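Local coordinates for serine protease inhibitor (Thermoanaerobacter tengcongensis, PDB 2PEF), which probably inhibits serine proteases as a member of the serpin family, here captured in the inactive latent state, at residues Leu32-Thr45 / Tyr306-Val318. Numbering follows the deposited sequence.
Sequences LISPLSAMLALAMT and YISEVLHKTFISV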
loop_
_atom_site.group_PDB
_atom_site.type_symbol
_atom_site.label_atom_id
_atom_site.label_comp_id
_atom_site.label_asym_id
_atom_site.label_seq_id
_atom_site.Cartn_x
_atom_site.Cartn_y
_atom_site.Cartn_z
ATOM N N LEU A 32 -7.868 -2.837 1.645
ATOM C CA LEU A 32 -7.057 -1.677 1.279
ATOM C C LEU A 32 -5.594 -2.026 1.399
ATOM O O LEU A 32 -5.142 -2.455 2.458
ATOM C CB LEU A 32 -7.357 -0.481 2.178
ATOM C CG LEU A 32 -6.533 0.790 1.930
ATOM C CD1 LEU A 32 -6.885 1.458 0.597
ATOM C CD2 LEU A 32 -6.718 1.764 3.070
ATOM N N ILE A 33 -4.854 -1.848 0.313
ATOM C CA ILE A 33 -3.410 -2.030 0.371
ATOM C C ILE A 33 -2.698 -0.842 -0.256
ATOM O O ILE A 33 -3.264 -0.136 -1.095
ATOM C CB ILE A 33 -2.929 -3.362 -0.273
ATOM C CG1 ILE A 33 -3.125 -3.359 -1.790
ATOM C CG2 ILE A 33 -3.604 -4.577 0.396
ATOM C CD1 ILE A 33 -2.166 -4.284 -2.516
ATOM N N SER A 34 -1.469 -0.611 0.195
ATOM C CA SER A 34 -0.557 0.301 -0.475
ATOM C C SER A 34 0.565 -0.500 -1.106
ATOM O O SER A 34 1.469 -0.968 -0.401
ATOM C CB SER A 34 0.028 1.322 0.497
ATOM O OG SER A 34 1.019 2.101 -0.137
ATOM N N PRO A 35 0.508 -0.679 -2.436
ATOM C CA PRO A 35 1.579 -1.382 -3.132
ATOM C C PRO A 35 2.924 -0.686 -2.937
ATOM O O PRO A 35 3.942 -1.361 -2.801
ATOM C CB PRO A 35 1.136 -1.333 -4.595
ATOM C CG PRO A 35 -0.340 -1.154 -4.538
ATOM C CD PRO A 35 -0.570 -0.272 -3.358
ATOM N N LEU A 36 2.917 0.647 -2.904
ATOM C CA LEU A 36 4.132 1.428 -2.676
ATOM C C LEU A 36 4.798 1.045 -1.355
ATOM O O LEU A 36 5.990 0.767 -1.320
ATOM C CB LEU A 36 3.841 2.933 -2.696
ATOM C CG LEU A 36 5.027 3.876 -2.452
ATOM C CD1 LEU A 36 6.140 3.688 -3.490
ATOM C CD2 LEU A 36 4.544 5.319 -2.422
ATOM N N SER A 37 4.015 1.032 -0.280
ATOM C CA SER A 37 4.523 0.666 1.037
ATOM C C SER A 37 5.108 -0.746 1.065
ATOM O O SER A 37 6.187 -0.968 1.619
ATOM C CB SER A 37 3.419 0.806 2.086
ATOM O OG SER A 37 3.875 0.375 3.355
ATOM N N ALA A 38 4.394 -1.694 0.461
ATOM C CA ALA A 38 4.846 -3.082 0.403
ATOM C C ALA A 38 6.145 -3.207 -0.381
ATOM O O ALA A 38 7.095 -3.846 0.085
ATOM C CB ALA A 38 3.770 -3.968 -0.191
ATOM N N MET A 39 6.172 -2.587 -1.562
ATOM C CA MET A 39 7.358 -2.538 -2.414
ATOM C C MET A 39 8.587 -2.039 -1.654
ATOM O O MET A 39 9.670 -2.624 -1.728
ATOM C CB MET A 39 7.091 -1.635 -3.626
ATOM C CG MET A 39 8.312 -1.350 -4.493
ATOM S SD MET A 39 8.941 -2.817 -5.330
ATOM C CE MET A 39 7.715 -3.036 -6.614
ATOM N N LEU A 40 8.417 -0.939 -0.925
ATOM C CA LEU A 40 9.549 -0.320 -0.238
ATOM C C LEU A 40 10.129 -1.173 0.890
ATOM O O LEU A 40 11.349 -1.283 1.016
ATOM C CB LEU A 40 9.192 1.084 0.248
ATOM C CG LEU A 40 8.983 2.089 -0.891
ATOM C CD1 LEU A 40 8.320 3.353 -0.371
ATOM C CD2 LEU A 40 10.284 2.416 -1.604
ATOM N N ALA A 41 9.261 -1.781 1.695
ATOM C CA ALA A 41 9.704 -2.645 2.783
ATOM C C ALA A 41 10.427 -3.864 2.221
ATOM O O ALA A 41 11.472 -4.268 2.732
ATOM C CB ALA A 41 8.522 -3.078 3.631
ATOM N N LEU A 42 9.867 -4.431 1.154
ATOM C CA LEU A 42 10.417 -5.635 0.549
ATOM C C LEU A 42 11.691 -5.354 -0.244
ATOM O O LEU A 42 12.590 -6.194 -0.288
ATOM C CB LEU A 42 9.369 -6.320 -0.331
ATOM C CG LEU A 42 8.169 -6.935 0.402
ATOM C CD1 LEU A 42 7.037 -7.225 -0.575
ATOM C CD2 LEU A 42 8.556 -8.202 1.169
ATOM N N ALA A 43 11.762 -4.184 -0.875
ATOM C CA ALA A 43 12.970 -3.805 -1.609
ATOM C C ALA A 43 14.147 -3.601 -0.654
ATOM O O ALA A 43 15.273 -4.037 -0.944
ATOM C CB ALA A 43 12.719 -2.566 -2.446
ATOM N N MET A 44 13.886 -2.959 0.486
ATOM C CA MET A 44 14.894 -2.832 1.546
ATOM C C MET A 44 15.384 -4.211 1.965
ATOM O O MET A 44 16.589 -4.456 2.038
ATOM C CB MET A 44 14.333 -2.104 2.773
ATOM C CG MET A 44 14.258 -0.589 2.644
ATOM S SD MET A 44 14.086 0.229 4.240
ATOM C CE MET A 44 12.447 -0.278 4.752
ATOM N N THR A 45 14.434 -5.108 2.218
ATOM C CA THR A 45 14.722 -6.460 2.670
ATOM C C THR A 45 15.565 -7.225 1.647
ATOM O O THR A 45 16.474 -7.961 2.020
ATOM C CB THR A 45 13.417 -7.239 2.978
ATOM O OG1 THR A 45 12.603 -6.480 3.880
ATOM C CG2 THR A 45 13.717 -8.593 3.605
ATOM N N TYR A 306 15.679 -15.544 8.452
ATOM C CA TYR A 306 14.606 -15.790 7.497
ATOM C C TYR A 306 13.406 -14.930 7.868
ATOM O O TYR A 306 13.269 -14.513 9.018
ATOM C CB TYR A 306 14.227 -17.276 7.469
ATOM C CG TYR A 306 13.559 -17.794 8.725
ATOM C CD1 TYR A 306 12.169 -17.889 8.807
ATOM C CD2 TYR A 306 14.317 -18.209 9.824
ATOM C CE1 TYR A 306 11.547 -18.371 9.955
ATOM C CE2 TYR A 306 13.706 -18.693 10.977
ATOM C CZ TYR A 306 12.321 -18.771 11.034
ATOM O OH TYR A 306 11.714 -19.250 12.171
ATOM N N ILE A 307 12.539 -14.662 6.897
ATOM C CA ILE A 307 11.348 -13.866 7.159
ATOM C C ILE A 307 10.265 -14.729 7.801
ATOM O O ILE A 307 9.896 -15.777 7.268
ATOM C CB ILE A 307 10.813 -13.190 5.879
ATOM C CG1 ILE A 307 11.887 -12.274 5.281
ATOM C CG2 ILE A 307 9.525 -12.415 6.178
ATOM C CD1 ILE A 307 11.541 -11.707 3.920
ATOM N N SER A 308 9.774 -14.281 8.954
ATOM C CA SER A 308 8.674 -14.951 9.637
ATOM C C SER A 308 7.344 -14.510 9.039
ATOM O O SER A 308 6.576 -15.333 8.538
ATOM C CB SER A 308 8.715 -14.667 11.140
ATOM O OG SER A 308 8.728 -13.274 11.393
ATOM N N GLU A 309 7.081 -13.206 9.087
ATOM C CA GLU A 309 5.848 -12.651 8.538
ATOM C C GLU A 309 6.080 -11.317 7.852
ATOM O O GLU A 309 6.916 -10.517 8.285
ATOM C CB GLU A 309 4.784 -12.485 9.629
ATOM C CG GLU A 309 4.214 -13.792 10.182
ATOM C CD GLU A 309 2.938 -13.591 10.986
ATOM O OE1 GLU A 309 2.501 -12.430 11.149
ATOM O OE2 GLU A 309 2.371 -14.603 11.453
ATOM N N VAL A 310 5.337 -11.091 6.774
ATOM C CA VAL A 310 5.226 -9.767 6.176
ATOM C C VAL A 310 3.810 -9.286 6.483
ATOM O O VAL A 310 2.829 -9.881 6.023
ATOM C CB VAL A 310 5.501 -9.789 4.652
ATOM C CG1 VAL A 310 5.293 -8.402 4.046
ATOM C CG2 VAL A 310 6.918 -10.275 4.371
ATOM N N LEU A 311 3.716 -8.230 7.285
ATOM C CA LEU A 311 2.430 -7.709 7.739
ATOM C C LEU A 311 2.163 -6.336 7.136
ATOM O O LEU A 311 3.062 -5.503 7.051
ATOM C CB LEU A 311 2.391 -7.639 9.268
ATOM C CG LEU A 311 1.067 -7.335 9.984
ATOM C CD1 LEU A 311 0.073 -8.482 9.843
ATOM C CD2 LEU A 311 1.320 -7.025 11.455
ATOM N N HIS A 312 0.914 -6.121 6.730
ATOM C CA HIS A 312 0.477 -4.888 6.097
ATOM C C HIS A 312 -0.732 -4.351 6.857
ATOM O O HIS A 312 -1.691 -5.082 7.075
ATOM C CB HIS A 312 0.098 -5.169 4.638
ATOM C CG HIS A 312 0.128 -3.960 3.757
ATOM N ND1 HIS A 312 -0.987 -3.463 3.119
ATOM C CD2 HIS A 312 1.153 -3.155 3.398
ATOM C CE1 HIS A 312 -0.647 -2.402 2.408
ATOM N NE2 HIS A 312 0.646 -2.194 2.561
ATOM N N LYS A 313 -0.665 -3.086 7.271
ATOM C CA LYS A 313 -1.776 -2.410 7.948
ATOM C C LYS A 313 -2.084 -1.127 7.206
ATOM O O LYS A 313 -1.178 -0.358 6.887
ATOM C CB LYS A 313 -1.430 -2.071 9.399
ATOM C CG LYS A 313 -1.405 -3.244 10.357
ATOM C CD LYS A 313 -1.390 -2.778 11.822
ATOM C CE LYS A 313 -2.681 -2.064 12.218
ATOM N NZ LYS A 313 -2.808 -1.904 13.698
ATOM N N THR A 314 -3.362 -0.887 6.938
ATOM C CA THR A 314 -3.762 0.313 6.219
ATOM C C THR A 314 -4.963 0.984 6.864
ATOM O O THR A 314 -5.697 0.366 7.635
ATOM C CB THR A 314 -4.113 0.013 4.759
ATOM O OG1 THR A 314 -5.127 -0.999 4.725
ATOM C CG2 THR A 314 -2.885 -0.466 3.987
ATOM N N PHE A 315 -5.150 2.255 6.522
ATOM C CA PHE A 315 -6.260 3.062 7.000
ATOM C C PHE A 315 -6.620 4.060 5.908
ATOM O O PHE A 315 -5.738 4.562 5.210
ATOM C CB PHE A 315 -5.858 3.815 8.276
ATOM C CG PHE A 315 -6.811 4.912 8.659
ATOM C CD1 PHE A 315 -7.897 4.655 9.492
ATOM C CD2 PHE A 315 -6.627 6.208 8.181
ATOM C CE1 PHE A 315 -8.784 5.669 9.840
ATOM C CE2 PHE A 315 -7.509 7.232 8.528
ATOM C CZ PHE A 315 -8.589 6.961 9.357
ATOM N N ILE A 316 -7.916 4.328 5.760
ATOM C CA ILE A 316 -8.394 5.367 4.850
ATOM C C ILE A 316 -9.614 6.078 5.429
ATOM O O ILE A 316 -10.450 5.462 6.099
ATOM C CB ILE A 316 -8.730 4.815 3.431
ATOM C CG1 ILE A 316 -9.036 5.969 2.463
ATOM C CG2 ILE A 316 -9.885 3.797 3.493
ATOM C CD1 ILE A 316 -8.848 5.632 1.006
ATOM N N SER A 317 -9.702 7.379 5.171
ATOM C CA SER A 317 -10.901 8.138 5.469
ATOM C C SER A 317 -11.152 9.084 4.302
ATOM O O SER A 317 -10.303 9.911 3.975
ATOM C CB SER A 317 -10.762 8.913 6.782
ATOM O OG SER A 317 -11.974 9.568 7.122
ATOM N N VAL A 318 -12.310 8.931 3.672
ATOM C CA VAL A 318 -12.746 9.792 2.573
ATOM C C VAL A 318 -13.925 10.633 3.059
ATOM O O VAL A 318 -14.915 10.097 3.548
ATOM C CB VAL A 318 -13.163 8.955 1.338
ATOM C CG1 VAL A 318 -13.878 9.811 0.297
ATOM C CG2 VAL A 318 -11.947 8.268 0.720
#
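Leu32 meets the strand 310-318 through both its carbonyl and its side chain. Thr314 OG1 donates to Leu32 O at 2.7 Å, coming from above the carbonyl plane. With its chi1 of 56°, Thr314 holds OG1 between its own backbone N and carbonyl carbon and lays CG2 against Leu32 O, near Ile33 CA. The Leu32 side chain slants across Thr314, and its CD2 settles 3.7 Å from Ile316 CB. Ile33 crosses the imidazole of His312 at about a right angle, its CB lying 3.6 Å from His312 CE1. Ser34 N comes to the ring edge in plane, 3.0 Å from His312 CE1. A weak, bent hydrogen bond, 128° at the hydrogen, runs from His312 NE2 to Ser34 O, which also accepts from Ala38 N. Imidazole ND1 is buried without a polar partner. Ser34 N-caps the helix, its OG accepting from Ser37 N (3.2 Å) and also bonded to Ile364 O; Ser37 OG is held by Asn162 and Thr329. Farther along, contact thins to methyl groups: Leu42 CD2 lies obliquely 4.2 Å from Val310 CG2, and Thr45 CG2 meets Ile307 CD1 tip to tip at 3.8 Å. Thr45 OG1 donates to Ala41 O from the face opposite Thr45 N. Helix and strand run nearly antiparallel, at 150° with 9.8 Å between axes. Ser34, Ser37, Asn162 and His312 correspond to the shutter, where sheet A opens in other serpins to admit the reactive loop. Strand 322-331, carrying the hinge sequence, is consistent with that inserted loop, lying between strands 158-169 and 310-318. Helix 35-46 backs the sheet like serpin helix B, and helices 7-22 and 106-116 pack against its other sides.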